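Local atomic coordinates of isomaltodextranase (Arthrobacter globiformis, PDB entry 5AWO), a protein that hydrolyses alpha-1,6-glucosidic linkages of dextran-type polysaccharides, releasing successive isomaltose units from the non-reducing chain ends. Residues 73-78 / 363-368; 273-278 / 329-334. All blocks are in the same frame, centred on the assembly; numbering follows the deposited sequence.

Contact 1: residues 73-78 / 363-368; sequences FGYDIA and EVLQLN
Leu365 makes every apolar contact between 73-78 and 363-368, dividing its two methyls between Phe73 and Tyr75. The CD1 branch packs against the base of the Phe73 side chain, with CD1 4.1 Å from Phe73 CB and 4.2 Å from the ring atom Phe73 CD1, and the two side chains cross at about a right angle. The same methyl rests 3.9 Å from Phe73 O. The CD2 branch goes to Tyr75, reaching the phenol end at 3.5 Å from Tyr75 OH and approaching the ring obliquely. A chi2 of 171° places Leu365 CD1 anti to CA, so that CD1 continues the chain to Phe73 while CD2 branches off to the Tyr75 hydroxyl. The buried area, 121 Å² over both sides, is small.

No hydrogen bond joins the two segments. Tyr75 OH bonds to the carbonyl O of Tyr359, just ahead of the helix, and Arg39 links the pair indirectly, NH1 binding Phe73 O and NE binding Asn368 OD1. Tyr75 itself centres an inverse gamma turn (phi/psi -85°/78°) that leads into barrel strand 77-79. Around this point helix 362-370 lies against helix 326-339 through Met333, against strand 343-345 through Leu343, and against strand 460-466 of the following beta domain.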
ATOM      1  N   PHE A  73     -14.603  15.786   0.003  1.00 18.61           N
ATOM      2  CA  PHE A  73     -13.158  15.752  -0.158  1.00 18.33           C
ATOM      3  C   PHE A  73     -12.642  14.348  -0.439  1.00 17.37           C
ATOM      4  O   PHE A  73     -11.461  14.097  -0.383  1.00 16.98           O
ATOM      5  CB  PHE A  73     -12.501  16.318   1.091  1.00 17.78           C
ATOM      6  CG  PHE A  73     -12.740  17.783   1.256  1.00 19.21           C
ATOM      7  CD1 PHE A  73     -11.926  18.685   0.613  1.00 19.14           C
ATOM      8  CD2 PHE A  73     -13.797  18.250   2.013  1.00 19.90           C
ATOM      9  CE1 PHE A  73     -12.171  20.042   0.719  1.00 20.25           C
ATOM     10  CE2 PHE A  73     -14.029  19.609   2.136  1.00 20.46           C
ATOM     11  CZ  PHE A  73     -13.209  20.497   1.486  1.00 19.98           C
ATOM     12  N   GLY A  74     -13.542  13.443  -0.786  1.00 16.75           N
ATOM     13  CA  GLY A  74     -13.161  12.117  -1.232  1.00 16.46           C
ATOM     14  C   GLY A  74     -13.177  11.060  -0.154  1.00 15.88           C
ATOM     15  O   GLY A  74     -12.944   9.890  -0.453  1.00 16.32           O
ATOM     16  N   TYR A  75     -13.466  11.429   1.097  1.00 15.01           N
ATOM     17  CA  TYR A  75     -13.503  10.435   2.178  1.00 15.45           C
ATOM     18  C   TYR A  75     -14.909   9.839   2.135  1.00 15.75           C
ATOM     19  O   TYR A  75     -15.753  10.173   2.952  1.00 17.50           O
ATOM     20  CB  TYR A  75     -13.199  11.064   3.544  1.00 15.44           C
ATOM     21  CG  TYR A  75     -11.822  11.682   3.644  1.00 14.67           C
ATOM     22  CD1 TYR A  75     -11.604  12.997   3.276  1.00 14.82           C
ATOM     23  CD2 TYR A  75     -10.743  10.960   4.153  1.00 14.61           C
ATOM     24  CE1 TYR A  75     -10.359  13.572   3.390  1.00 15.14           C
ATOM     25  CE2 TYR A  75      -9.484  11.533   4.253  1.00 13.86           C
ATOM     26  CZ  TYR A  75      -9.308  12.832   3.898  1.00 14.74           C
ATOM     27  OH  TYR A  75      -8.066  13.377   4.030  1.00 14.98           O
ATOM     28  N   ASP A  76     -15.123   8.945   1.179  1.00 16.82           N
ATOM     29  CA  ASP A  76     -16.499   8.501   0.901  1.00 18.01           C
ATOM     30  C   ASP A  76     -16.752   7.063   1.228  1.00 18.05           C
ATOM     31  O   ASP A  76     -17.795   6.553   0.891  1.00 20.41           O
ATOM     32  CB  ASP A  76     -16.909   8.818  -0.530  1.00 21.61           C
ATOM     33  CG  ASP A  76     -16.001   8.240  -1.538  1.00 23.94           C
ATOM     34  OD1 ASP A  76     -15.239   7.330  -1.206  1.00 23.97           O
ATOM     35  OD2 ASP A  76     -16.025   8.715  -2.704  1.00 28.67           O
ATOM     36  N   ILE A  77     -15.797   6.406   1.884  1.00 16.13           N
ATOM     37  CA  ILE A  77     -16.013   5.090   2.502  1.00 16.10           C
ATOM     38  C   ILE A  77     -16.131   5.236   4.021  1.00 16.13           C
ATOM     39  O   ILE A  77     -15.264   5.852   4.634  1.00 16.25           O
ATOM     40  CB  ILE A  77     -14.845   4.153   2.171  1.00 15.97           C
ATOM     41  CG1 ILE A  77     -14.761   3.850   0.668  1.00 15.88           C
ATOM     42  CG2 ILE A  77     -14.921   2.875   3.004  1.00 15.74           C
ATOM     43  CD1 ILE A  77     -13.454   3.217   0.246  1.00 16.74           C
ATOM     44  N   ALA A  78     -17.199   4.699   4.618  1.00 15.48           N
ATOM     45  CA  ALA A  78     -17.352   4.583   6.059  1.00 15.61           C
ATOM     46  C   ALA A  78     -17.098   3.134   6.410  1.00 15.31           C
ATOM     47  O   ALA A  78     -17.811   2.229   5.927  1.00 15.69           O
ATOM     48  CB  ALA A  78     -18.741   4.993   6.502  1.00 16.54           C
ATOM     49  N   GLU A 363      -4.578  20.768  -2.067  1.00 16.66           N
ATOM     50  CA  GLU A 363      -3.311  20.559  -2.743  1.00 15.93           C
ATOM     51  C   GLU A 363      -2.579  19.318  -2.227  1.00 16.45           C
ATOM     52  O   GLU A 363      -1.943  18.607  -2.979  1.00 16.16           O
ATOM     53  CB  GLU A 363      -2.408  21.789  -2.633  1.00 18.10           C
ATOM     54  CG  GLU A 363      -3.050  23.047  -3.184  1.00 19.37           C
ATOM     55  CD  GLU A 363      -2.005  24.063  -3.583  1.00 20.08           C
ATOM     56  OE1 GLU A 363      -1.231  23.789  -4.512  1.00 21.51           O
ATOM     57  OE2 GLU A 363      -1.946  25.136  -2.942  1.00 21.12           O
ATOM     58  N   VAL A 364      -2.645  19.087  -0.920  1.00 15.65           N
ATOM     59  CA  VAL A 364      -2.083  17.879  -0.314  1.00 15.02           C
ATOM     60  C   VAL A 364      -2.872  16.669  -0.801  1.00 14.80           C
ATOM     61  O   VAL A 364      -2.282  15.678  -1.231  1.00 14.80           O
ATOM     62  CB  VAL A 364      -2.042  18.009   1.221  1.00 14.50           C
ATOM     63  CG1 VAL A 364      -1.645  16.692   1.866  1.00 14.84           C
ATOM     64  CG2 VAL A 364      -1.060  19.104   1.648  1.00 14.95           C
ATOM     65  N   LEU A 365      -4.196  16.777  -0.799  1.00 14.83           N
ATOM     66  CA  LEU A 365      -5.028  15.688  -1.323  1.00 14.76           C
ATOM     67  C   LEU A 365      -4.713  15.397  -2.789  1.00 14.47           C
ATOM     68  O   LEU A 365      -4.770  14.229  -3.216  1.00 15.15           O
ATOM     69  CB  LEU A 365      -6.517  15.950  -1.147  1.00 15.31           C
ATOM     70  CG  LEU A 365      -7.012  15.913   0.312  1.00 15.73           C
ATOM     71  CD1 LEU A 365      -8.456  16.397   0.379  1.00 16.84           C
ATOM     72  CD2 LEU A 365      -6.847  14.535   0.926  1.00 16.55           C
ATOM     73  N   GLN A 366      -4.409  16.434  -3.561  1.00 14.79           N
ATOM     74  CA  GLN A 366      -4.170  16.224  -4.973  1.00 15.83           C
ATOM     75  C   GLN A 366      -3.013  15.268  -5.181  1.00 16.22           C
ATOM     76  O   GLN A 366      -3.022  14.504  -6.144  1.00 16.46           O
ATOM     77  CB  GLN A 366      -3.932  17.547  -5.687  1.00 16.72           C
ATOM     78  CG  GLN A 366      -4.016  17.427  -7.200  1.00 18.42           C
ATOM     79  CD  GLN A 366      -5.416  17.117  -7.668  1.00 19.84           C
ATOM     80  OE1 GLN A 366      -6.364  17.765  -7.247  1.00 23.38           O
ATOM     81  NE2 GLN A 366      -5.562  16.091  -8.518  1.00 21.32           N
ATOM     82  N   LEU A 367      -2.009  15.266  -4.295  1.00 15.41           N
ATOM     83  CA  LEU A 367      -0.910  14.298  -4.397  1.00 14.95           C
ATOM     84  C   LEU A 367      -1.441  12.855  -4.307  1.00 15.20           C
ATOM     85  O   LEU A 367      -1.073  11.969  -5.082  1.00 15.21           O
ATOM     86  CB  LEU A 367       0.139  14.523  -3.317  1.00 14.70           C
ATOM     87  CG  LEU A 367       0.996  15.780  -3.442  1.00 15.30           C
ATOM     88  CD1 LEU A 367       1.859  15.987  -2.206  1.00 15.23           C
ATOM     89  CD2 LEU A 367       1.883  15.761  -4.681  1.00 15.88           C
ATOM     90  N   ASN A 368      -2.336  12.637  -3.361  1.00 14.43           N
ATOM     91  CA  ASN A 368      -3.004  11.341  -3.237  1.00 15.51           C
ATOM     92  C   ASN A 368      -3.854  10.986  -4.453  1.00 16.48           C
ATOM     93  O   ASN A 368      -3.753   9.876  -4.976  1.00 16.33           O
ATOM     94  CB  ASN A 368      -3.789  11.251  -1.922  1.00 15.04           C
ATOM     95  CG  ASN A 368      -4.798  10.108  -1.918  1.00 15.52           C
ATOM     96  OD1 ASN A 368      -5.881  10.255  -2.448  1.00 16.67           O
ATOM     97  ND2 ASN A 368      -4.459   8.980  -1.300  1.00 14.85           N
TER

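Contact 2: residues 273-278 / 329-334; sequences GGWDRL and RKTMMN
Thr331 CG2 meets the six-membered ring of Trp275 at its edge, near the ring plane, 3.8 Å from CZ3 and 4.1 Å from CH2. Trp275 gets there because its CG is anti to the backbone N (chi1 -170°), which carries the indole across toward the neighbouring helix. About one helical turn on, Leu278, whose CB is directed at the other helix, sets CD2 4.0 Å from Met332 CA and 4.3 Å from Thr331 CG2, so that this methyl lies against helix backbone as much as side chain. Its other methyl, CD1, is a looser neighbour of Met332 CG at 4.4 Å, and the rest of the Met332 side chain leads off toward Met318 and Phe323.

Packing is therefore close at Thr331 and Leu278, and falls away on the outer side of the short helix, where Asp276 is exposed and Arg277 turns to Asp269 O. The segment axes stay 11.2 Å apart at 25°, a roughly parallel pair. A short helix of the connection between strands 263-265 and 312-314 thus packs on barrel helix 326-339 of the GH27 TIM barrel, which also faces the C-terminal beta sandwich: Thr331 touches Phe410 and its hydroxyl bonds to His458 O and Ser460 OG.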
ATOM      1  N   GLY A 273      -2.896   7.122  19.922  1.00 14.51           N
ATOM      2  CA  GLY A 273      -2.527   8.126  18.955  1.00 14.41           C
ATOM      3  C   GLY A 273      -1.359   8.954  19.459  1.00 13.85           C
ATOM      4  O   GLY A 273      -0.503   8.506  20.247  1.00 14.92           O
ATOM      5  N   GLY A 274      -1.302  10.162  18.929  1.00 12.97           N
ATOM      6  CA  GLY A 274      -0.232  11.097  19.300  1.00 12.97           C
ATOM      7  C   GLY A 274       1.133  10.762  18.755  1.00 12.20           C
ATOM      8  O   GLY A 274       1.319   9.774  18.028  1.00 12.50           O
ATOM      9  N   TRP A 275       2.093  11.594  19.110  1.00 12.00           N
ATOM     10  CA  TRP A 275       3.455  11.471  18.604  1.00 12.22           C
ATOM     11  C   TRP A 275       4.131  10.154  18.966  1.00 12.73           C
ATOM     12  O   TRP A 275       4.823   9.587  18.119  1.00 13.03           O
ATOM     13  CB  TRP A 275       4.298  12.665  19.083  1.00 12.05           C
ATOM     14  CG  TRP A 275       5.630  12.681  18.388  1.00 11.67           C
ATOM     15  CD1 TRP A 275       6.806  12.212  18.839  1.00 12.23           C
ATOM     16  CD2 TRP A 275       5.872  13.150  17.064  1.00 11.98           C
ATOM     17  NE1 TRP A 275       7.786  12.354  17.883  1.00 12.46           N
ATOM     18  CE2 TRP A 275       7.232  12.950  16.784  1.00 12.18           C
ATOM     19  CE3 TRP A 275       5.060  13.745  16.093  1.00 11.72           C
ATOM     20  CZ2 TRP A 275       7.796  13.288  15.551  1.00 12.69           C
ATOM     21  CZ3 TRP A 275       5.615  14.093  14.885  1.00 12.27           C
ATOM     22  CH2 TRP A 275       6.979  13.882  14.634  1.00 11.87           C
ATOM     23  N   ASP A 276       3.933   9.635  20.169  1.00 13.72           N
ATOM     24  CA  ASP A 276       4.617   8.415  20.524  1.00 14.47           C
ATOM     25  C   ASP A 276       4.206   7.239  19.620  1.00 13.13           C
ATOM     26  O   ASP A 276       5.030   6.440  19.250  1.00 13.02           O
ATOM     27  CB  ASP A 276       4.461   8.067  22.013  1.00 16.93           C
ATOM     28  CG  ASP A 276       5.424   6.969  22.458  1.00 18.22           C
ATOM     29  OD1 ASP A 276       6.638   7.079  22.216  1.00 21.35           O
ATOM     30  OD2 ASP A 276       4.949   5.941  22.976  1.00 23.57           O
ATOM     31  N   ARG A 277       2.941   7.194  19.200  1.00 12.63           N
ATOM     32  CA  ARG A 277       2.511   6.149  18.281  1.00 12.29           C
ATOM     33  C   ARG A 277       2.947   6.436  16.834  1.00 12.24           C
ATOM     34  O   ARG A 277       3.218   5.485  16.087  1.00 12.98           O
ATOM     35  CB  ARG A 277       1.012   5.943  18.359  1.00 13.12           C
ATOM     36  CG  ARG A 277       0.632   5.187  19.634  1.00 14.21           C
ATOM     37  CD  ARG A 277       0.621   3.680  19.350  1.00 15.61           C
ATOM     38  NE  ARG A 277       0.774   2.951  20.563  1.00 17.39           N
ATOM     39  CZ  ARG A 277       0.699   1.652  20.681  1.00 16.69           C
ATOM     40  NH1 ARG A 277       0.332   0.894  19.661  1.00 15.66           N
ATOM     41  NH2 ARG A 277       0.939   1.109  21.852  1.00 18.23           N
ATOM     42  N   LEU A 278       3.073   7.701  16.464  1.00 11.93           N
ATOM     43  CA  LEU A 278       3.520   8.043  15.121  1.00 12.23           C
ATOM     44  C   LEU A 278       5.013   7.832  14.898  1.00 12.78           C
ATOM     45  O   LEU A 278       5.425   7.480  13.780  1.00 11.96           O
ATOM     46  CB  LEU A 278       3.148   9.491  14.796  1.00 12.66           C
ATOM     47  CG  LEU A 278       3.205   9.882  13.304  1.00 12.38           C
ATOM     48  CD1 LEU A 278       1.975   9.380  12.567  1.00 12.33           C
ATOM     49  CD2 LEU A 278       3.368  11.387  13.133  1.00 12.55           C
ATOM     50  N   ARG A 329      -0.180  17.562  13.764  1.00 12.95           N
ATOM     51  CA  ARG A 329      -1.287  17.100  12.928  1.00 12.99           C
ATOM     52  C   ARG A 329      -0.898  17.176  11.458  1.00 12.68           C
ATOM     53  O   ARG A 329      -1.157  16.230  10.696  1.00 13.08           O
ATOM     54  CB  ARG A 329      -2.555  17.901  13.186  1.00 13.80           C
ATOM     55  CG  ARG A 329      -3.226  17.588  14.496  1.00 14.72           C
ATOM     56  CD  ARG A 329      -4.429  18.509  14.771  1.00 14.65           C
ATOM     57  NE  ARG A 329      -4.125  19.559  15.737  1.00 15.40           N
ATOM     58  CZ  ARG A 329      -3.972  19.361  17.041  1.00 15.62           C
ATOM     59  NH1 ARG A 329      -3.674  20.386  17.849  1.00 16.06           N
ATOM     60  NH2 ARG A 329      -4.082  18.148  17.573  1.00 15.89           N
ATOM     61  N   LYS A 330      -0.265  18.260  11.032  1.00 13.45           N
ATOM     62  CA  LYS A 330       0.175  18.354   9.650  1.00 13.78           C
ATOM     63  C   LYS A 330       1.214  17.272   9.331  1.00 13.63           C
ATOM     64  O   LYS A 330       1.188  16.663   8.251  1.00 13.19           O
ATOM     65  CB  LYS A 330       0.743  19.739   9.329  1.00 15.55           C
ATOM     66  CG  LYS A 330      -0.332  20.822   9.218  1.00 17.36           C
ATOM     67  CD  LYS A 330       0.211  22.216   8.930  1.00 20.65           C
ATOM     68  CE  LYS A 330       1.045  22.783  10.043  1.00 22.88           C
ATOM     69  NZ  LYS A 330       1.402  24.188   9.690  1.00 24.54           N
ATOM     70  N   THR A 331       2.114  17.005  10.261  1.00 12.48           N
ATOM     71  CA  THR A 331       3.099  15.936  10.064  1.00 12.62           C
ATOM     72  C   THR A 331       2.493  14.546   9.899  1.00 12.45           C
ATOM     73  O   THR A 331       2.913  13.797   9.035  1.00 12.39           O
ATOM     74  CB  THR A 331       4.145  15.983  11.186  1.00 12.93           C
ATOM     75  OG1 THR A 331       4.898  17.208  11.034  1.00 13.49           O
ATOM     76  CG2 THR A 331       5.068  14.772  11.146  1.00 13.51           C
ATOM     77  N   MET A 332       1.516  14.235  10.725  1.00 12.14           N
ATOM     78  CA  MET A 332       0.735  13.001  10.592  1.00 12.32           C
ATOM     79  C   MET A 332       0.219  12.850   9.155  1.00 12.40           C
ATOM     80  O   MET A 332       0.433  11.824   8.497  1.00 12.32           O
ATOM     81  CB  MET A 332      -0.426  13.046  11.611  1.00 13.26           C
ATOM     82  CG  MET A 332      -1.425  11.915  11.500  1.00 13.72           C
ATOM     83  SD  MET A 332      -2.958  12.295  12.349  1.00 15.04           S
ATOM     84  CE  MET A 332      -3.612  13.519  11.262  1.00 14.81           C
ATOM     85  N   MET A 333      -0.493  13.879   8.690  1.00 12.33           N
ATOM     86  CA  MET A 333      -1.112  13.808   7.370  1.00 13.14           C
ATOM     87  C   MET A 333      -0.038  13.738   6.287  1.00 12.96           C
ATOM     88  O   MET A 333      -0.105  12.921   5.364  1.00 13.06           O
ATOM     89  CB  MET A 333      -1.993  15.025   7.161  1.00 13.89           C
ATOM     90  CG  MET A 333      -2.724  15.070   5.832  1.00 14.72           C
ATOM     91  SD  MET A 333      -3.945  13.734   5.723  1.00 15.86           S
ATOM     92  CE  MET A 333      -4.697  14.081   4.127  1.00 14.77           C
ATOM     93  N   ASN A 334       1.012  14.544   6.420  1.00 12.53           N
ATOM     94  CA  ASN A 334       2.060  14.584   5.409  1.00 12.95           C
ATOM     95  C   ASN A 334       2.786  13.240   5.263  1.00 12.97           C
ATOM     96  O   ASN A 334       3.169  12.833   4.145  1.00 13.55           O
ATOM     97  CB  ASN A 334       3.084  15.677   5.737  1.00 13.06           C
ATOM     98  CG  ASN A 334       2.577  17.085   5.501  1.00 13.75           C
ATOM     99  OD1 ASN A 334       1.589  17.301   4.787  1.00 14.53           O
ATOM    100  ND2 ASN A 334       3.250  18.064   6.118  1.00 13.42           N
TER

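In the fold
From the N terminus, the chain first reaches 73-78, at the entry to barrel strand 77-79. It then runs through the successive barrel strands up to 263-265, passes 273-278 and, after 50 residues that include helix 295-302 and barrel strand 312-314, reaches 329-334 to close contact 2. Strand 343-345 follows, and helix 362-370 closes contact 1 after 284 intervening residues, so the smaller loop of contact 2 lies wholly within the larger one. The centres are 18 Å apart, yet the contacts meet at Met333, whose CE lies 3.4 Å from Tyr75 OH and 3.9 Å from Leu365 CD2. Helix 326-339 thus links the short helix 274-279, the turn that leads into barrel strand 77-79 and the helix bordering the beta domain.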